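Local atomic coordinates of peptide-binding protein (Photobacterium damsela subsp. piscicida, PDB entry 6SQX), a protein that probably acts as a secreted cysteine-type D,L-endopeptidase of the NlpC/P60 family that cleaves bacterial peptidoglycan and carries an SH3-type domain. Residues T62-Q67 with T183-M188; W68-N73 with S140-V145. All coordinates share one frame; numbering follows the deposited sequence.

Interaction 1 of 2, residues T62-Q67 with T183-M188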
# COMPACT_ATOMS: atom_id res chain seq x y z
N THR A 62 8.74 -14.15 7.39
CA THR A 62 8.23 -15.25 6.58
C THR A 62 7.52 -14.73 5.35
O THR A 62 7.74 -15.23 4.24
CB THR A 62 7.28 -16.11 7.41
OG1 THR A 62 8.02 -16.70 8.50
CG2 THR A 62 6.68 -17.24 6.53
N GLN A 63 6.68 -13.70 5.51
CA GLN A 63 5.90 -13.23 4.38
C GLN A 63 6.77 -12.44 3.41
O GLN A 63 6.62 -12.55 2.18
CB GLN A 63 4.73 -12.33 4.84
CG GLN A 63 3.78 -13.01 5.87
CD GLN A 63 3.20 -14.35 5.38
OE1 GLN A 63 3.91 -15.33 5.27
NE2 GLN A 63 1.90 -14.36 5.07
N TYR A 64 7.65 -11.59 3.97
CA TYR A 64 8.45 -10.68 3.15
C TYR A 64 9.47 -11.44 2.30
O TYR A 64 9.72 -11.06 1.14
CB TYR A 64 9.18 -9.70 4.07
CG TYR A 64 9.94 -8.60 3.37
CD1 TYR A 64 9.26 -7.56 2.74
CD2 TYR A 64 11.33 -8.56 3.41
CE1 TYR A 64 9.96 -6.49 2.16
CE2 TYR A 64 12.02 -7.52 2.83
CZ TYR A 64 11.32 -6.51 2.18
OH TYR A 64 11.99 -5.43 1.61
N TYR A 65 10.05 -12.52 2.84
CA TYR A 65 11.02 -13.33 2.11
C TYR A 65 10.41 -14.56 1.44
O TYR A 65 11.16 -15.41 0.95
CB TYR A 65 12.18 -13.75 3.04
CG TYR A 65 13.00 -12.55 3.50
CD1 TYR A 65 13.88 -11.91 2.62
CD2 TYR A 65 12.90 -12.07 4.80
CE1 TYR A 65 14.64 -10.80 3.04
CE2 TYR A 65 13.64 -10.97 5.21
CZ TYR A 65 14.51 -10.36 4.33
OH TYR A 65 15.27 -9.25 4.77
N PHE A 66 9.08 -14.62 1.35
CA PHE A 66 8.44 -15.82 0.81
C PHE A 66 8.92 -16.12 -0.60
O PHE A 66 9.06 -17.30 -0.97
CB PHE A 66 6.93 -15.60 0.80
CG PHE A 66 6.17 -16.76 0.26
CD1 PHE A 66 6.09 -17.95 0.98
CD2 PHE A 66 5.51 -16.67 -0.95
CE1 PHE A 66 5.34 -19.03 0.47
CE2 PHE A 66 4.75 -17.73 -1.46
CZ PHE A 66 4.69 -18.92 -0.74
N GLN A 67 9.17 -15.10 -1.42
CA GLN A 67 9.59 -15.38 -2.80
C GLN A 67 10.98 -15.98 -2.88
O GLN A 67 11.37 -16.46 -3.95
CB GLN A 67 9.53 -14.11 -3.68
CG GLN A 67 8.16 -13.47 -3.73
CD GLN A 67 7.06 -14.39 -4.23
OE1 GLN A 67 7.30 -15.39 -4.91
NE2 GLN A 67 5.84 -14.01 -3.92
N THR A 183 13.08 -0.30 -3.90
CA THR A 183 14.38 -0.93 -4.07
C THR A 183 14.68 -1.79 -2.86
O THR A 183 14.49 -1.37 -1.72
CB THR A 183 15.43 0.20 -4.15
OG1 THR A 183 15.18 0.97 -5.32
CG2 THR A 183 16.86 -0.38 -4.19
N GLY A 184 15.15 -3.02 -3.12
CA GLY A 184 15.46 -3.97 -2.06
C GLY A 184 14.41 -5.06 -1.87
O GLY A 184 14.68 -6.01 -1.11
N THR A 185 13.22 -4.93 -2.49
CA THR A 185 12.13 -5.87 -2.20
C THR A 185 12.46 -7.25 -2.78
O THR A 185 12.73 -7.35 -3.98
CB THR A 185 10.82 -5.39 -2.83
OG1 THR A 185 10.47 -4.09 -2.32
CG2 THR A 185 9.69 -6.33 -2.47
N PRO A 186 12.43 -8.32 -1.97
CA PRO A 186 12.59 -9.68 -2.51
C PRO A 186 11.40 -10.06 -3.40
O PRO A 186 10.23 -9.87 -3.03
CB PRO A 186 12.62 -10.56 -1.25
CG PRO A 186 13.05 -9.66 -0.14
CD PRO A 186 12.32 -8.35 -0.50
N ILE A 187 11.70 -10.58 -4.59
CA ILE A 187 10.67 -10.91 -5.57
C ILE A 187 11.00 -12.24 -6.23
O ILE A 187 12.07 -12.82 -6.04
CB ILE A 187 10.48 -9.82 -6.65
CG1 ILE A 187 11.83 -9.61 -7.37
CG2 ILE A 187 9.97 -8.52 -5.99
CD1 ILE A 187 11.80 -8.64 -8.51
N MET A 188 10.07 -12.71 -7.04
CA MET A 188 10.33 -13.80 -7.96
C MET A 188 10.03 -13.31 -9.36
O MET A 188 9.01 -12.63 -9.57
CB MET A 188 9.40 -14.95 -7.64
CG MET A 188 9.57 -16.17 -8.57
SD MET A 188 8.64 -17.65 -8.11
CE MET A 188 9.58 -18.20 -6.67
O HOH W 1 14.52 -5.75 1.62
O HOH W 2 9.39 -12.15 -1.16
O HOH W 3 8.60 -9.47 -0.82
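Tyr64 holds its CG anti to the backbone N (chi1 -174°), and this carries the ring out to Pro186. Tyr65, next in the chain, takes the other course, with CG anti to its carbonyl carbon. The two rings thus approach the same proline. Pro186 CD lies over one face of the Tyr64 ring, 3.8 Å from its centroid, in a CH-pi contact. Pro186 CG meets Tyr65 CD1 at 3.7 Å. The two tyrosines also pack edge against face, Tyr64 CD2 lying over the centre of the Tyr65 ring. Further along, Gln67 CB rests on the backbone at Ile187 C, 3.5 Å away, and Gln67 OE1 lies beside Met188 CB. That OE1 is hydrogen-bonded to Lys202 of the adjacent strand 198-203.

The contact joins the C-terminal end of helix 50-64 and the residues after it to the start of strand 186-192, in the SH3-type domain. One water links Tyr64 OH (2.6 Å) to Gly184 O. A second lies within hydrogen-bonding distance of Tyr64 O and Pro186 O and accepts from Gln67 N at 3.0 Å. Tyr65 OH is bonded to Trp226. With no direct hydrogen bond across it, the joint rests on the proline packed against both rings, while water serves the backbone polar atoms Tyr64 O, Pro186 O and Gln67 N that face each other across the contact.

Interaction 2 of 2, residues W68-N73 with S140-V145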
# COMPACT_ATOMS: atom_id res chain seq x y z
N TRP A 68 11.76 -15.92 -1.81
CA TRP A 68 13.08 -16.53 -1.76
C TRP A 68 13.03 -17.89 -1.10
O TRP A 68 14.07 -18.53 -0.94
CB TRP A 68 14.08 -15.62 -1.04
CG TRP A 68 14.49 -14.41 -1.80
CD1 TRP A 68 14.09 -14.03 -3.06
CD2 TRP A 68 15.36 -13.36 -1.32
NE1 TRP A 68 14.70 -12.82 -3.41
CE2 TRP A 68 15.47 -12.41 -2.36
CE3 TRP A 68 16.07 -13.16 -0.13
CZ2 TRP A 68 16.26 -11.25 -2.23
CZ3 TRP A 68 16.87 -12.02 -0.02
CH2 TRP A 68 16.94 -11.08 -1.05
N SER A 69 11.82 -18.36 -0.78
CA SER A 69 11.68 -19.60 -0.04
C SER A 69 11.45 -20.80 -0.96
O SER A 69 11.07 -20.67 -2.11
CB SER A 69 10.53 -19.51 0.98
OG SER A 69 9.27 -19.75 0.38
N ASP A 70 11.70 -21.98 -0.42
CA ASP A 70 11.51 -23.16 -1.23
C ASP A 70 10.04 -23.41 -1.52
O ASP A 70 9.74 -24.18 -2.44
CB ASP A 70 12.13 -24.39 -0.53
CG ASP A 70 13.65 -24.39 -0.57
OD1 ASP A 70 14.22 -23.56 -1.32
OD2 ASP A 70 14.27 -25.25 0.12
N ASP A 71 9.13 -22.77 -0.76
CA ASP A 71 7.69 -22.97 -0.89
C ASP A 71 7.10 -22.27 -2.11
O ASP A 71 6.05 -22.68 -2.62
CB ASP A 71 6.98 -22.44 0.36
CG ASP A 71 7.34 -23.21 1.62
OD1 ASP A 71 7.50 -24.46 1.55
OD2 ASP A 71 7.49 -22.57 2.70
N ALA A 72 7.73 -21.21 -2.59
CA ALA A 72 7.18 -20.39 -3.65
C ALA A 72 7.50 -20.98 -5.02
O ALA A 72 8.51 -21.68 -5.21
CB ALA A 72 7.80 -18.99 -3.55
N ASN A 73 6.63 -20.71 -5.99
CA ASN A 73 6.83 -21.19 -7.35
C ASN A 73 6.30 -20.16 -8.34
O ASN A 73 5.64 -19.19 -7.97
CB ASN A 73 6.22 -22.60 -7.58
CG ASN A 73 4.71 -22.60 -7.52
OD1 ASN A 73 4.05 -21.90 -8.29
ND2 ASN A 73 4.14 -23.39 -6.61
N SER A 140 16.92 -19.99 -9.82
CA SER A 140 17.52 -18.82 -10.46
C SER A 140 16.53 -17.68 -10.70
O SER A 140 16.97 -16.57 -11.02
CB SER A 140 18.19 -19.20 -11.78
OG SER A 140 17.26 -19.72 -12.73
N CYS A 141 15.24 -17.92 -10.56
CA CYS A 141 14.24 -16.87 -10.77
C CYS A 141 13.99 -16.04 -9.51
O CYS A 141 13.19 -15.10 -9.57
CB CYS A 141 12.93 -17.45 -11.34
SG CYS A 141 12.03 -18.55 -10.21
N ARG A 142 14.62 -16.38 -8.39
CA ARG A 142 14.59 -15.45 -7.26
C ARG A 142 15.26 -14.15 -7.66
O ARG A 142 16.25 -14.15 -8.40
CB ARG A 142 15.34 -16.06 -6.08
CG ARG A 142 14.63 -17.32 -5.53
CD ARG A 142 15.39 -18.04 -4.42
NE ARG A 142 14.56 -19.14 -3.94
CZ ARG A 142 15.00 -20.18 -3.24
NH1 ARG A 142 16.29 -20.30 -2.93
NH2 ARG A 142 14.13 -21.10 -2.85
N GLY A 143 14.70 -13.04 -7.17
CA GLY A 143 15.20 -11.75 -7.58
C GLY A 143 14.98 -10.65 -6.57
O GLY A 143 14.56 -10.88 -5.43
N ILE A 144 15.28 -9.42 -7.00
CA ILE A 144 15.19 -8.26 -6.12
C ILE A 144 14.87 -7.03 -6.97
O ILE A 144 15.29 -6.93 -8.13
CB ILE A 144 16.49 -8.12 -5.29
CG1 ILE A 144 16.28 -7.22 -4.06
CG2 ILE A 144 17.68 -7.62 -6.13
CD1 ILE A 144 17.39 -7.36 -3.03
N VAL A 145 14.14 -6.09 -6.38
CA VAL A 145 13.89 -4.79 -7.02
C VAL A 145 15.13 -3.92 -6.88
O VAL A 145 15.65 -3.75 -5.77
CB VAL A 145 12.65 -4.11 -6.39
CG1 VAL A 145 12.43 -2.70 -6.99
CG2 VAL A 145 11.40 -4.99 -6.61
O HOH W 4 11.71 -19.14 -4.35
O HOH W 5 16.94 -22.76 -1.55
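The Arg142 guanidinium has Trp68 O over one face, 2.9 Å above its plane and over its centre. This oxygen sits above the group and not in line with its N-H bonds, so it forms no hydrogen bond to it. Asp70 OD1 lies at the guanidinium edge, and so do two waters. The Trp68 indole meets the strand by its edge, with Gly143 O and Ile144 CD1 both near the ring plane. Trp68 NE1 donates to Gly143 O at 2.8 Å, with an angle of 156° at the hydrogen. Farther along the same edge, CZ2 touches Ile144 CD1 at 4.1 Å. Arg142 CB approaches Trp68 CD1 obliquely.

Strand 142-145 belongs to the antiparallel sheet that includes strand 186-192, part of an SH3-type domain. The loop 68-73 meets it through Trp68 and the first residues of a type I beta turn from Ser69 to Ala72. Ser69 OG accepts from Asp71 N, an ST turn, and is also bonded to Phe66 O. Helix 220-226 borders the contact, with Ile223 against both Trp68 and Arg142. Trp226 packs edge-to-face with the indole.

From CG to NE the Arg142 chain is extended, and this brings NH2 to the turn. NH2 forms a salt bridge with Asp70 OD1 at 2.9 Å; the oxygen offers its anti lone pair. Carboxylate and guanidinium are nearly coplanar, 14° apart. The same NH2 makes a weak bond to Ser69 O at 3.2 Å. One water joins Arg142 NE to Ser69 O, and another joins NH1 to Asp70 OD1.

Overall arrangement
Interactions 1 and 2 fix consecutive pieces of one chain run, 62-67 and 68-73, to neighbouring strands of the same antiparallel sheet. Their centres are about 8 Å apart. Strands 186-192 and 142-145 are bonded to each other, for instance through Gly143 and Ile187, so the two contacts share a base. Trp68 of interaction 2 also touches Pro186 of interaction 1. Interaction 1 is the buried one and relies on aromatic and aliphatic packing with bridging waters. Interaction 2 is only partly buried. Its indole end is enclosed and uses a direct hydrogen bond, while its outer end, at the exposed Asp70, uses charge.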